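Local coordinates for merozoite surface protein-1 (Plasmodium knowlesi strain H, PDB 1N1I) that probably takes part in merozoite binding to and invasion of host erythrocytes and in egress from them, here represented by its C-terminal pair of EGF-like domains, at residues A62-C67 and V91-S96. Numbering follows the deposited sequence.
Sequences APEAEC and VFCSSS
Cys93 sets its half of a disulfide against the side of a type I turn, Ala62 to Ala65, that carries the CB atoms of Ala62, Glu64 and Ala65, within the second EGF-like domain of this fragment. The domain, like EGF modules generally, has little hydrophobic core and relies on cystines; here SG of Cys93, bonded to Cys79, and the CB that carries it form the apolar patch against which the turn packs. With chi1 at -81°, SG lies beside the backbone N and anti to the carbonyl carbon, which carries the sulfur towards the turn. The methyl of Ala65 meets it closely, CB to SG 3.6 Å, and that of Ala62 approaches less tightly, CB to SG 3.9 Å. Two alanines suit these places because their short side chains let the loop backbone come down close to the sulfur. Ala62 CB also lies 3.5 Å from the carbonyl O of Val91, an atom that accepts a hydrogen bond from Arg35, in a strand of the first EGF-like domain. The turn itself is closed by the bond from Ala65 N to Ala62 O, 3.0 Å, while Asn58 binds Ala65 O through its side-chain amide.

Glu64 adds the third touch, and does so with its aliphatic part. Its CG sits between the backbone N and the carbonyl carbon (chi1 55°), which places this methylene 3.5 Å from Cys93 CB. The chain bends at chi2, -93°; the methylene packs on Cys93 CB, while the carboxylate of this exposed residue turns to a water. No direct hydrogen bond joins the two segments; that water bridges them weakly, donating to Glu64 OE2 at 3.0 Å and accepting from Cys93 N at 3.4 Å.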
loop_
_atom_site.group_PDB
_atom_site.type_symbol
_atom_site.label_atom_id
_atom_site.label_comp_id
_atom_site.label_asym_id
_atom_site.label_seq_id
_atom_site.Cartn_x
_atom_site.Cartn_y
_atom_site.Cartn_z
ATOM N N ALA A 62 -3.496 2.933 -0.908
ATOM C CA ALA A 62 -4.559 2.083 -0.389
ATOM C C ALA A 62 -5.878 2.633 -0.894
ATOM O O ALA A 62 -5.995 3.832 -1.138
ATOM C CB ALA A 62 -4.551 2.110 1.114
ATOM N N PRO A 63 -6.891 1.766 -1.061
ATOM C CA PRO A 63 -8.216 2.185 -1.542
ATOM C C PRO A 63 -8.809 3.250 -0.644
ATOM O O PRO A 63 -9.539 4.125 -1.098
ATOM C CB PRO A 63 -9.031 0.899 -1.485
ATOM C CG PRO A 63 -8.004 -0.155 -1.771
ATOM C CD PRO A 63 -6.822 0.299 -0.933
ATOM N N GLU A 64 -8.487 3.167 0.640
ATOM C CA GLU A 64 -9.002 4.115 1.623
ATOM C C GLU A 64 -8.167 5.373 1.807
ATOM O O GLU A 64 -8.486 6.202 2.663
ATOM C CB GLU A 64 -9.158 3.435 2.984
ATOM C CG GLU A 64 -7.899 2.767 3.524
ATOM C CD GLU A 64 -7.815 1.298 3.160
ATOM O OE1 GLU A 64 -7.662 0.982 1.968
ATOM O OE2 GLU A 64 -7.916 0.458 4.072
ATOM N N ALA A 65 -7.106 5.521 1.020
ATOM C CA ALA A 65 -6.249 6.700 1.135
ATOM C C ALA A 65 -6.478 7.747 0.039
ATOM O O ALA A 65 -7.153 7.491 -0.966
ATOM C CB ALA A 65 -4.793 6.277 1.145
ATOM N N GLU A 66 -5.915 8.936 0.254
ATOM C CA GLU A 66 -6.017 10.037 -0.700
ATOM C C GLU A 66 -4.701 10.135 -1.458
ATOM O O GLU A 66 -3.629 10.142 -0.856
ATOM C CB GLU A 66 -6.305 11.353 0.033
ATOM C CG GLU A 66 -6.098 12.612 -0.811
ATOM C CD GLU A 66 -7.259 13.592 -0.711
ATOM O OE1 GLU A 66 -8.273 13.406 -1.414
ATOM O OE2 GLU A 66 -7.168 14.551 0.077
ATOM N N CYS A 67 -4.792 10.209 -2.780
ATOM C CA CYS A 67 -3.614 10.286 -3.638
ATOM C C CYS A 67 -3.401 11.713 -4.126
ATOM O O CYS A 67 -4.349 12.381 -4.541
ATOM C CB CYS A 67 -3.800 9.357 -4.843
ATOM S SG CYS A 67 -2.364 9.112 -5.939
ATOM N N VAL A 91 0.776 2.394 1.037
ATOM C CA VAL A 91 0.246 1.344 0.173
ATOM C C VAL A 91 -0.833 0.645 0.997
ATOM O O VAL A 91 -1.770 0.057 0.450
ATOM C CB VAL A 91 1.342 0.337 -0.259
ATOM C CG1 VAL A 91 0.704 -0.911 -0.854
ATOM C CG2 VAL A 91 2.250 0.982 -1.300
ATOM N N PHE A 92 -0.688 0.742 2.320
ATOM C CA PHE A 92 -1.634 0.180 3.277
ATOM C C PHE A 92 -2.013 1.235 4.311
ATOM O O PHE A 92 -1.179 2.048 4.711
ATOM C CB PHE A 92 -1.018 -1.013 4.013
ATOM C CG PHE A 92 -1.103 -2.306 3.260
ATOM C CD1 PHE A 92 -2.328 -2.962 3.109
ATOM C CD2 PHE A 92 0.034 -2.879 2.707
ATOM C CE1 PHE A 92 -2.423 -4.174 2.410
ATOM C CE2 PHE A 92 -0.046 -4.094 1.998
ATOM C CZ PHE A 92 -1.287 -4.744 1.857
ATOM N N CYS A 93 -3.269 1.239 4.737
ATOM C CA CYS A 93 -3.691 2.174 5.765
ATOM C C CYS A 93 -4.065 1.365 6.998
ATOM O O CYS A 93 -4.940 0.500 6.938
ATOM C CB CYS A 93 -4.900 3.006 5.322
ATOM S SG CYS A 93 -4.521 4.428 4.248
ATOM N N SER A 94 -3.347 1.614 8.107
ATOM C CA SER A 94 -3.579 0.969 9.411
ATOM C C SER A 94 -5.057 1.078 9.719
ATOM O O SER A 94 -5.756 1.901 9.125
ATOM C CB SER A 94 -2.872 1.708 10.538
ATOM O OG SER A 94 -1.636 2.245 10.123
ATOM N N SER A 95 -5.552 0.260 10.642
ATOM C CA SER A 95 -6.967 0.361 10.984
ATOM C C SER A 95 -7.047 1.110 12.306
ATOM O O SER A 95 -6.121 1.048 13.133
ATOM C CB SER A 95 -7.629 -1.020 11.108
ATOM O OG SER A 95 -9.020 -0.964 10.799
ATOM N N SER A 96 -8.144 1.838 12.489
ATOM C CA SER A 96 -8.345 2.624 13.697
ATOM C C SER A 96 -9.588 2.235 14.491
ATOM O O SER A 96 -10.593 1.765 13.928
ATOM C CB SER A 96 -8.410 4.121 13.352
ATOM O OG SER A 96 -9.564 4.440 12.591
HETATM O O HOH W 1 -5.389 -0.882 3.233
#